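Local coordinates for ABC transporter binding protein AcbH (Actinoplanes, PDB 3OO8) that serves as the extracellular solute receptor of an ABC transporter and binds beta-D-galactopyranose with an exclusive preference, at residues W162-Q173 with Q228-Q236. The protein carries 2 engineered substitutions. Numbering follows the deposited sequence.
Sequences WEAFIALARKMQ and QWRELAAYQ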
loop_
_atom_site.group_PDB
_atom_site.type_symbol
_atom_site.label_atom_id
_atom_site.label_comp_id
_atom_site.label_asym_id
_atom_site.label_seq_id
_atom_site.Cartn_x
_atom_site.Cartn_y
_atom_site.Cartn_z
ATOM N N TRP A 162 -0.930 -21.949 3.766
ATOM C CA TRP A 162 0.361 -22.144 3.141
ATOM C C TRP A 162 0.472 -23.573 2.625
ATOM O O TRP A 162 0.982 -23.787 1.534
ATOM C CB TRP A 162 1.463 -21.898 4.156
ATOM C CG TRP A 162 2.856 -22.086 3.664
ATOM C CD1 TRP A 162 3.669 -23.172 3.863
ATOM C CD2 TRP A 162 3.631 -21.149 2.904
ATOM N NE1 TRP A 162 4.888 -22.961 3.287
ATOM C CE2 TRP A 162 4.898 -21.735 2.684
ATOM C CE3 TRP A 162 3.374 -19.876 2.387
ATOM C CZ2 TRP A 162 5.917 -21.091 1.981
ATOM C CZ3 TRP A 162 4.392 -19.216 1.683
ATOM C CH2 TRP A 162 5.653 -19.838 1.477
ATOM N N GLU A 163 -0.038 -24.552 3.377
ATOM C CA GLU A 163 0.117 -25.937 2.899
ATOM C C GLU A 163 -0.628 -26.128 1.592
ATOM O O GLU A 163 -0.104 -26.784 0.684
ATOM C CB GLU A 163 -0.304 -26.984 3.959
ATOM C CG GLU A 163 -1.807 -27.051 4.268
ATOM C CD GLU A 163 -2.622 -27.914 3.278
ATOM O OE1 GLU A 163 -3.880 -27.924 3.364
ATOM O OE2 GLU A 163 -2.012 -28.585 2.410
ATOM N N ALA A 164 -1.818 -25.544 1.463
ATOM C CA ALA A 164 -2.604 -25.722 0.226
ATOM C C ALA A 164 -1.929 -24.948 -0.904
ATOM O O ALA A 164 -1.893 -25.395 -2.061
ATOM C CB ALA A 164 -4.032 -25.267 0.432
ATOM N N PHE A 165 -1.325 -23.819 -0.545
ATOM C CA PHE A 165 -0.619 -22.948 -1.492
ATOM C C PHE A 165 0.580 -23.659 -2.126
ATOM O O PHE A 165 0.780 -23.622 -3.347
ATOM C CB PHE A 165 -0.199 -21.692 -0.726
ATOM C CG PHE A 165 0.410 -20.601 -1.579
ATOM C CD1 PHE A 165 -0.291 -20.057 -2.656
ATOM C CD2 PHE A 165 1.655 -20.075 -1.264
ATOM C CE1 PHE A 165 0.242 -19.039 -3.398
ATOM C CE2 PHE A 165 2.217 -19.050 -2.029
ATOM C CZ PHE A 165 1.495 -18.522 -3.097
ATOM N N ILE A 166 1.357 -24.344 -1.295
ATOM C CA ILE A 166 2.543 -25.033 -1.755
ATOM C C ILE A 166 2.074 -26.226 -2.566
ATOM O O ILE A 166 2.654 -26.531 -3.616
ATOM C CB ILE A 166 3.465 -25.413 -0.602
ATOM C CG1 ILE A 166 4.038 -24.140 0.029
ATOM C CG2 ILE A 166 4.584 -26.373 -1.059
ATOM C CD1 ILE A 166 4.827 -23.246 -0.920
ATOM N N ALA A 167 1.012 -26.877 -2.109
ATOM C CA ALA A 167 0.503 -28.051 -2.844
ATOM C C ALA A 167 0.027 -27.632 -4.245
ATOM O O ALA A 167 0.237 -28.356 -5.245
ATOM C CB ALA A 167 -0.633 -28.736 -2.046
ATOM N N LEU A 168 -0.612 -26.468 -4.319
ATOM C CA LEU A 168 -1.069 -25.911 -5.596
ATOM C C LEU A 168 0.098 -25.547 -6.510
ATOM O O LEU A 168 0.105 -25.864 -7.714
ATOM C CB LEU A 168 -1.949 -24.694 -5.345
ATOM C CG LEU A 168 -2.447 -23.900 -6.551
ATOM C CD1 LEU A 168 -3.315 -24.775 -7.480
ATOM C CD2 LEU A 168 -3.184 -22.678 -6.080
ATOM N N ALA A 169 1.102 -24.887 -5.930
ATOM C CA ALA A 169 2.316 -24.530 -6.658
ATOM C C ALA A 169 2.956 -25.791 -7.227
ATOM O O ALA A 169 3.389 -25.804 -8.379
ATOM C CB ALA A 169 3.296 -23.815 -5.727
ATOM N N ARG A 170 2.997 -26.840 -6.412
ATOM C CA ARG A 170 3.572 -28.107 -6.846
ATOM C C ARG A 170 2.762 -28.727 -7.974
ATOM O O ARG A 170 3.342 -29.226 -8.948
ATOM C CB ARG A 170 3.791 -29.066 -5.672
ATOM C CG ARG A 170 4.935 -28.612 -4.772
ATOM C CD ARG A 170 5.232 -29.584 -3.626
ATOM N NE ARG A 170 5.891 -30.820 -4.068
ATOM C CZ ARG A 170 7.195 -30.941 -4.337
ATOM N NH1 ARG A 170 8.023 -29.893 -4.264
ATOM N NH2 ARG A 170 7.683 -32.117 -4.710
ATOM N N LYS A 171 1.439 -28.653 -7.868
ATOM C CA LYS A 171 0.541 -29.176 -8.909
ATOM C C LYS A 171 0.770 -28.411 -10.222
ATOM O O LYS A 171 0.834 -29.005 -11.333
ATOM C CB LYS A 171 -0.907 -29.056 -8.449
ATOM C CG LYS A 171 -1.951 -29.614 -9.416
ATOM C CD LYS A 171 -3.340 -29.584 -8.772
ATOM C CE LYS A 171 -4.473 -29.821 -9.780
ATOM N NZ LYS A 171 -4.495 -31.232 -10.240
ATOM N N MET A 172 0.902 -27.095 -10.106
ATOM C CA MET A 172 1.174 -26.254 -11.263
ATOM C C MET A 172 2.476 -26.630 -11.959
ATOM O O MET A 172 2.537 -26.648 -13.191
ATOM C CB MET A 172 1.214 -24.774 -10.883
ATOM C CG MET A 172 -0.169 -24.172 -10.804
ATOM S SD MET A 172 -0.112 -22.546 -10.038
ATOM C CE MET A 172 -1.863 -22.109 -9.930
ATOM N N GLN A 173 3.517 -26.899 -11.177
ATOM C CA GLN A 173 4.786 -27.311 -11.759
ATOM C C GLN A 173 4.631 -28.618 -12.523
ATOM O O GLN A 173 5.119 -28.731 -13.652
ATOM C CB GLN A 173 5.883 -27.433 -10.695
ATOM C CG GLN A 173 6.514 -26.091 -10.399
ATOM C CD GLN A 173 7.778 -26.158 -9.550
ATOM O OE1 GLN A 173 8.015 -27.120 -8.809
ATOM N NE2 GLN A 173 8.586 -25.107 -9.640
ATOM N N GLN A 228 11.352 -18.945 5.236
ATOM C CA GLN A 228 10.107 -19.271 4.529
ATOM C C GLN A 228 10.254 -18.952 3.047
ATOM O O GLN A 228 9.760 -19.673 2.172
ATOM C CB GLN A 228 8.920 -18.479 5.111
ATOM C CG GLN A 228 7.555 -19.128 4.828
ATOM C CD GLN A 228 7.034 -20.053 5.940
ATOM O OE1 GLN A 228 7.565 -20.101 7.060
ATOM N NE2 GLN A 228 5.936 -20.750 5.646
ATOM N N TRP A 229 10.960 -17.872 2.750
ATOM C CA TRP A 229 11.123 -17.450 1.362
ATOM C C TRP A 229 11.985 -18.465 0.601
ATOM O O TRP A 229 11.812 -18.643 -0.616
ATOM C CB TRP A 229 11.759 -16.057 1.304
ATOM C CG TRP A 229 11.545 -15.297 0.024
ATOM C CD1 TRP A 229 11.338 -15.816 -1.255
ATOM C CD2 TRP A 229 11.626 -13.885 -0.135
ATOM N NE1 TRP A 229 11.240 -14.789 -2.164
ATOM C CE2 TRP A 229 11.407 -13.591 -1.506
ATOM C CE3 TRP A 229 11.827 -12.824 0.768
ATOM C CZ2 TRP A 229 11.404 -12.282 -2.002
ATOM C CZ3 TRP A 229 11.829 -11.507 0.273
ATOM C CH2 TRP A 229 11.592 -11.246 -1.094
ATOM N N ARG A 230 12.912 -19.123 1.312
ATOM C CA ARG A 230 13.727 -20.164 0.651
ATOM C C ARG A 230 12.806 -21.212 0.063
ATOM O O ARG A 230 13.060 -21.717 -1.040
ATOM C CB ARG A 230 14.765 -20.787 1.605
ATOM C CG ARG A 230 15.941 -19.848 1.827
ATOM C CD ARG A 230 16.926 -20.314 2.892
ATOM N NE ARG A 230 17.366 -21.697 2.735
ATOM C CZ ARG A 230 17.272 -22.620 3.692
ATOM N NH1 ARG A 230 16.768 -22.310 4.887
ATOM N NH2 ARG A 230 17.708 -23.847 3.464
ATOM N N GLU A 231 11.753 -21.551 0.789
ATOM C CA GLU A 231 10.784 -22.519 0.274
ATOM C C GLU A 231 10.003 -21.939 -0.901
ATOM O O GLU A 231 9.912 -22.543 -1.982
ATOM C CB GLU A 231 9.811 -22.999 1.338
ATOM C CG GLU A 231 8.759 -23.893 0.702
ATOM C CD GLU A 231 7.844 -24.597 1.667
ATOM O OE1 GLU A 231 7.635 -24.091 2.794
ATOM O OE2 GLU A 231 7.314 -25.655 1.272
ATOM N N LEU A 232 9.456 -20.744 -0.693
ATOM C CA LEU A 232 8.666 -20.058 -1.712
ATOM C C LEU A 232 9.406 -19.917 -3.047
ATOM O O LEU A 232 8.794 -20.063 -4.109
ATOM C CB LEU A 232 8.240 -18.657 -1.204
ATOM C CG LEU A 232 7.330 -17.826 -2.126
ATOM C CD1 LEU A 232 5.972 -18.448 -2.378
ATOM C CD2 LEU A 232 7.186 -16.402 -1.592
ATOM N N ALA A 233 10.695 -19.595 -2.969
ATOM C CA ALA A 233 11.512 -19.308 -4.143
ATOM C C ALA A 233 11.606 -20.498 -5.083
ATOM O O ALA A 233 11.864 -20.303 -6.281
ATOM C CB ALA A 233 12.905 -18.840 -3.717
ATOM N N ALA A 234 11.385 -21.700 -4.556
ATOM C CA ALA A 234 11.357 -22.904 -5.419
ATOM C C ALA A 234 10.262 -22.785 -6.482
ATOM O O ALA A 234 10.318 -23.465 -7.522
ATOM C CB ALA A 234 11.120 -24.152 -4.583
ATOM N N TYR A 235 9.233 -21.992 -6.193
ATOM C CA TYR A 235 8.064 -21.872 -7.066
ATOM C C TYR A 235 7.952 -20.529 -7.755
ATOM O O TYR A 235 6.971 -20.278 -8.448
ATOM C CB TYR A 235 6.777 -22.216 -6.313
ATOM C CG TYR A 235 6.984 -23.512 -5.579
ATOM C CD1 TYR A 235 7.084 -24.701 -6.276
ATOM C CD2 TYR A 235 7.179 -23.535 -4.205
ATOM C CE1 TYR A 235 7.341 -25.893 -5.626
ATOM C CE2 TYR A 235 7.416 -24.719 -3.542
ATOM C CZ TYR A 235 7.490 -25.905 -4.260
ATOM O OH TYR A 235 7.744 -27.102 -3.617
ATOM N N GLN A 236 8.965 -19.687 -7.573
ATOM C CA GLN A 236 9.005 -18.394 -8.225
ATOM C C GLN A 236 9.781 -18.419 -9.532
ATOM O O GLN A 236 10.843 -19.043 -9.638
ATOM C CB GLN A 236 9.615 -17.323 -7.311
ATOM C CG GLN A 236 8.761 -17.050 -6.062
ATOM C CD GLN A 236 9.324 -15.958 -5.185
ATOM O OE1 GLN A 236 10.509 -15.983 -4.825
ATOM N NE2 GLN A 236 8.478 -14.974 -4.841
#
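The indole of Trp162 is sandwiched: Gln228 NE2 stands over one face, off toward the rim and 3.3 Å from Trp162 CE2, its amide steeply inclined (67°) to the ring, with CG of the same side chain making a CH-pi contact over the six-membered ring; on the opposite face, from its own helix, rests CG1 of Ile166. Glu231 OE1 and Leu232 CB come to the edge. There Trp162 NE1 donates in the ring plane to Glu231 OE1 (3.0 Å), approaching from above the carboxylate plane, while OE2 leans on the Ile166 branches. With CG anti to the backbone N (chi1 179°), the indole reaches across to helix 220-232.

The phenol of Tyr235 repeats the scheme, in which an aromatic group joins covered faces to a polar bond at its rim and so bridges well-separated helices. Ala169 CB sits over one face, 3.7 Å from Tyr235 CG, and Ala234 CB covers the opposite face; Gln173 OE1 lies at the edge. Arg170, its chain bent, brings NH1 to Tyr235 OH (2.9 Å) in the guanidinium plane, and Gln173 NE2 bonds weakly to Ala234 O. A leucine in place of Tyr235, having no hydroxyl or flat ring, would probably leave Arg170 NH1 without this acceptor and open a gap beside Ala169 CB.

Pro179 and Leu180 of strand 178-181 back this junction, where segments 162-173 and 228-232 run at 28° with axes 12.3 Å apart, in one lobe of the class 2 solute-binding-protein fold.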